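Local structure of Cg9734-pa (Drosophila melanogaster, 2BK9) at residues 88-91 / 92-96. The protein is a haem-binding globin of the fruit fly whose iron is ligated by two histidines, and it probably binds and carries oxygen. The protein carries 1 engineered substitution. Residues are numbered along the deposited sequence; the frame is centred on the assembly and turned at random.
Sequences IWTK and IAVSH. With HEM (protoporphyrin IX containing Fe), chain B.
The backbone runs as unbroken alpha-helix from Ile88 into 92-96, with Ile92 N, Ala93 N, Val94 N and Ser95 N each hydrogen-bonded to the carbonyl oxygen four residues back, the Val94 N to Thr90 O bond measuring 2.9 Å. This stretch belongs to helix 81-96, the F helix of the globin fold, which carries the proximal histidine, His96. Trp89 and Ile92 lie side by side, pointing the same way, and both touch the haem; the six-membered ring of Trp89 puts CE3 4.1 Å from Ile92 CB. Farther out, the indole meets the haem edge on, Trp89 CH2 lying 3.8 Å from the vinyl carbon HEM CBB near the ring plane. One indole face has Ile88 CG2 over its rim; NE1 is hydrogen-bonded to Ser72 OG, and Phe69 adds an edge-to-face contact. Cutting Trp89 back to an alanine would remove the indole and is likely to open a gap beside the haem vinyl and Ile92 and leave Ser72 OG without its NE1 partner. Ile92 meets the His96 side of the porphyrin with both branches: with CG2 anti to the backbone N, that methyl is carried over pyrrole B, 3.9 Å from HEM C2B, while CD1 reaches the rim, as near to the methyl HEM CMA. The backbone of Ile92 serves the metal ligand, for its carbonyl O accepts a nearly straight bond from His96 ND1 (2.8 Å, 170°). That oxygen lies almost in the imidazole plane, although the donor sits above the carbonyl plane; the bond helps fix the ring's rotation and would probably make the imidazole a stronger electron donor. His61 supplies the other axial nitrogen, completing hexacoordination, and His96 NE2 reaches HEM FE at 2.0 Å.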
ATOM      1  N   ILE A  88      -3.484 -12.516  -2.849  1.00  5.66           N
ATOM      2  CA  ILE A  88      -3.281 -11.515  -1.806  1.00  5.44           C
ATOM      3  C   ILE A  88      -4.208 -10.327  -2.054  1.00  5.70           C
ATOM      4  O   ILE A  88      -4.905  -9.850  -1.158  1.00  5.90           O
ATOM      5  CB  ILE A  88      -1.812 -11.098  -1.757  1.00  5.90           C
ATOM      6  CG1 ILE A  88      -0.934 -12.249  -1.205  1.00  6.99           C
ATOM      7  CG2 ILE A  88      -1.632  -9.833  -0.970  1.00  6.80           C
ATOM      8  CD1 ILE A  88       0.536 -12.075  -1.480  1.00  7.98           C
ATOM      9  N   TRP A  89      -4.121  -9.787  -3.256  1.00  5.60           N
ATOM     10  CA  TRP A  89      -4.726  -8.471  -3.520  1.00  5.24           C
ATOM     11  C   TRP A  89      -6.215  -8.557  -3.817  1.00  5.33           C
ATOM     12  O   TRP A  89      -6.930  -7.601  -3.580  1.00  5.62           O
ATOM     13  CB  TRP A  89      -3.918  -7.729  -4.564  1.00  5.73           C
ATOM     14  CG  TRP A  89      -2.609  -7.309  -3.986  1.00  5.32           C
ATOM     15  CD1 TRP A  89      -1.401  -7.971  -4.071  1.00  5.94           C
ATOM     16  CD2 TRP A  89      -2.384  -6.192  -3.152  1.00  5.12           C
ATOM     17  NE1 TRP A  89      -0.458  -7.307  -3.333  1.00  6.00           N
ATOM     18  CE2 TRP A  89      -1.041  -6.205  -2.772  1.00  5.82           C
ATOM     19  CE3 TRP A  89      -3.189  -5.158  -2.707  1.00  6.90           C
ATOM     20  CZ2 TRP A  89      -0.484  -5.206  -1.986  1.00  6.76           C
ATOM     21  CZ3 TRP A  89      -2.635  -4.176  -1.918  1.00  7.41           C
ATOM     22  CH2 TRP A  89      -1.294  -4.202  -1.581  1.00  7.36           C
ATOM     23  N   THR A  90      -6.686  -9.699  -4.310  1.00  4.83           N
ATOM     24  CA  THR A  90      -8.116  -9.892  -4.404  1.00  5.36           C
ATOM     25  C   THR A  90      -8.736  -9.891  -3.028  1.00  5.64           C
ATOM     26  O   THR A  90      -9.780  -9.277  -2.777  1.00  5.57           O
ATOM     27  CB  THR A  90      -8.450 -11.153  -5.176  1.00  5.65           C
ATOM     28  OG1 THR A  90      -7.996 -11.020  -6.532  1.00  6.76           O
ATOM     29  CG2 THR A  90      -9.954 -11.364  -5.218  1.00  6.52           C
ATOM     30  N   LYS A  91      -8.058 -10.529  -2.082  1.00  5.85           N
ATOM     31  CA  LYS A  91      -8.561 -10.572  -0.718  1.00  5.80           C
ATOM     32  C   LYS A  91      -8.552  -9.171  -0.090  1.00  5.70           C
ATOM     33  O   LYS A  91      -9.531  -8.765   0.532  1.00  6.00           O
ATOM     34  CB  LYS A  91      -7.785 -11.576   0.135  1.00  7.12           C
ATOM     35  CG  LYS A  91      -8.268 -11.579   1.568  1.00  7.36           C
ATOM     36  CD  LYS A  91      -7.671 -12.715   2.378  1.00  9.72           C
ATOM     37  CE  LYS A  91      -8.243 -12.721   3.762  1.00 11.19           C
ATOM     38  NZ  LYS A  91      -9.636 -13.266   3.809  1.00 17.56           N
ATOM     39  N   ILE A  92      -7.500  -8.409  -0.308  1.00  5.68           N
ATOM     40  CA  ILE A  92      -7.503  -7.027   0.177  1.00  6.35           C
ATOM     41  C   ILE A  92      -8.673  -6.253  -0.423  1.00  5.26           C
ATOM     42  O   ILE A  92      -9.402  -5.546   0.276  1.00  5.58           O
ATOM     43  CB  ILE A  92      -6.180  -6.343  -0.173  1.00  6.65           C
ATOM     44  CG1 ILE A  92      -5.005  -6.991   0.571  1.00  8.01           C
ATOM     45  CG2 ILE A  92      -6.238  -4.866   0.129  1.00  7.11           C
ATOM     46  CD1 ILE A  92      -5.132  -7.012   2.051  1.00  9.61           C
ATOM     47  N   ALA A  93      -8.892  -6.376  -1.716  1.00  5.01           N
ATOM     48  CA  ALA A  93      -9.960  -5.636  -2.364  1.00  5.66           C
ATOM     49  C   ALA A  93     -11.312  -6.006  -1.744  1.00  4.88           C
ATOM     50  O   ALA A  93     -12.119  -5.140  -1.381  1.00  5.38           O
ATOM     51  CB  ALA A  93      -9.980  -5.881  -3.847  1.00  6.52           C
ATOM     52  N   VAL A  94     -11.550  -7.293  -1.630  1.00  4.96           N
ATOM     53  CA  VAL A  94     -12.850  -7.703  -1.125  1.00  5.84           C
ATOM     54  C   VAL A  94     -13.001  -7.276   0.330  1.00  5.23           C
ATOM     55  O   VAL A  94     -14.113  -6.877   0.733  1.00  5.35           O
ATOM     56  CB  VAL A  94     -13.034  -9.197  -1.353  1.00  6.45           C
ATOM     57  CG1 VAL A  94     -14.305  -9.670  -0.699  1.00  6.81           C
ATOM     58  CG2 VAL A  94     -13.076  -9.461  -2.863  1.00  7.54           C
ATOM     59  N   SER A  95     -11.941  -7.275   1.108  1.00  5.71           N
ATOM     60  CA  SER A  95     -12.011  -6.860   2.502  1.00  6.36           C
ATOM     61  C   SER A  95     -12.469  -5.415   2.677  1.00  5.75           C
ATOM     62  O   SER A  95     -12.965  -5.065   3.743  1.00  7.13           O
ATOM     63  CB  SER A  95     -10.633  -7.035   3.186  1.00  6.01           C
ATOM     64  OG  SER A  95     -10.392  -8.388   3.437  1.00  7.37           O
ATOM     65  N   HIS A  96     -12.279  -4.556   1.699  1.00  5.37           N
ATOM     66  CA  HIS A  96     -12.668  -3.161   1.816  1.00  5.40           C
ATOM     67  C   HIS A  96     -14.048  -2.864   1.262  1.00  5.06           C
ATOM     68  O   HIS A  96     -14.529  -1.755   1.455  1.00  5.51           O
ATOM     69  CB  HIS A  96     -11.606  -2.268   1.180  1.00  5.54           C
ATOM     70  CG  HIS A  96     -10.311  -2.255   1.919  1.00  5.33           C
ATOM     71  ND1 HIS A  96      -9.338  -3.215   1.761  1.00  6.23           N
ATOM     72  CD2 HIS A  96      -9.864  -1.433   2.902  1.00  6.02           C
ATOM     73  CE1 HIS A  96      -8.322  -2.939   2.585  1.00  5.71           C
ATOM     74  NE2 HIS A  96      -8.606  -1.851   3.267  1.00  5.35           N
TER
HETATM   75  CHA HEM B1154      -9.045  -2.631   6.995  1.00  7.27           C
HETATM   76  CHB HEM B1154      -5.183  -3.569   4.286  1.00  6.82           C
HETATM   77  CHC HEM B1154      -6.012   0.467   1.895  1.00  6.37           C
HETATM   78  CHD HEM B1154      -9.559   1.626   4.864  1.00  5.75           C
HETATM   79  C1A HEM B1154      -7.972  -3.254   6.414  1.00  7.00           C
HETATM   80  C2A HEM B1154      -7.541  -4.625   6.694  1.00  8.47           C
HETATM   81  C3A HEM B1154      -6.466  -4.916   5.927  1.00  7.51           C
HETATM   82  C4A HEM B1154      -6.191  -3.716   5.191  1.00  6.82           C
HETATM   83  CMA HEM B1154      -5.616  -6.196   5.803  1.00  8.52           C
HETATM   84  CAA HEM B1154      -8.248  -5.545   7.696  1.00  9.39           C
HETATM   85  CBA HEM B1154      -9.536  -6.110   7.097  1.00  9.16           C
HETATM   86  CGA HEM B1154     -10.217  -6.887   8.193  1.00 11.81           C
HETATM   87  O1A HEM B1154     -10.880  -6.265   9.075  1.00 14.89           O
HETATM   88  O2A HEM B1154     -10.109  -8.124   8.184  1.00 13.82           O
HETATM   89  C1B HEM B1154      -5.026  -2.514   3.419  1.00  6.44           C
HETATM   90  C2B HEM B1154      -4.057  -2.483   2.359  1.00  6.29           C
HETATM   91  C3B HEM B1154      -4.295  -1.343   1.683  1.00  6.01           C
HETATM   92  C4B HEM B1154      -5.431  -0.696   2.268  1.00  5.12           C
HETATM   93  CMB HEM B1154      -3.011  -3.537   2.126  1.00  7.17           C
HETATM   94  CAB HEM B1154      -3.638  -0.848   0.453  1.00  7.68           C
HETATM   95  CBB HEM B1154      -2.372  -1.032   0.128  1.00  9.81           C
HETATM   96  C1C HEM B1154      -7.044   1.145   2.465  1.00  5.89           C
HETATM   97  C2C HEM B1154      -7.621   2.407   2.016  1.00  5.96           C
HETATM   98  C3C HEM B1154      -8.570   2.768   2.879  1.00  6.21           C
HETATM   99  C4C HEM B1154      -8.648   1.724   3.868  1.00  5.69           C
HETATM  100  CMC HEM B1154      -7.182   3.140   0.749  1.00  7.09           C
HETATM  101  CAC HEM B1154      -9.387   4.029   2.783  1.00  6.24           C
HETATM  102  CBC HEM B1154      -9.936   4.705   3.770  1.00  8.10           C
HETATM  103  C1D HEM B1154      -9.733   0.594   5.724  1.00  5.69           C
HETATM  104  C2D HEM B1154     -10.762   0.497   6.671  1.00  6.60           C
HETATM  105  C3D HEM B1154     -10.613  -0.759   7.322  1.00  7.40           C
HETATM  106  C4D HEM B1154      -9.480  -1.373   6.685  1.00  6.73           C
HETATM  107  CMD HEM B1154     -11.798   1.562   6.983  1.00  7.20           C
HETATM  108  CAD HEM B1154     -11.499  -1.295   8.416  1.00  7.90           C
HETATM  109  CBD HEM B1154     -11.099  -0.777   9.762  1.00  8.24           C
HETATM  110  CGD HEM B1154     -11.970  -1.264  10.877  1.00 10.39           C
HETATM  111  O1D HEM B1154     -11.826  -0.769  12.020  1.00 12.81           O
HETATM  112  O2D HEM B1154     -12.821  -2.161  10.637  1.00 11.50           O
HETATM  113  NA  HEM B1154      -7.149  -2.737   5.469  1.00  6.20           N
HETATM  114  NB  HEM B1154      -5.872  -1.400   3.357  1.00  5.44           N
HETATM  115  NC  HEM B1154      -7.699   0.747   3.602  1.00  5.70           N
HETATM  116  ND  HEM B1154      -8.970  -0.553   5.733  1.00  6.51           N
HETATM  117 FE   HEM B1154      -7.411  -0.986   4.577  1.00  5.51          FE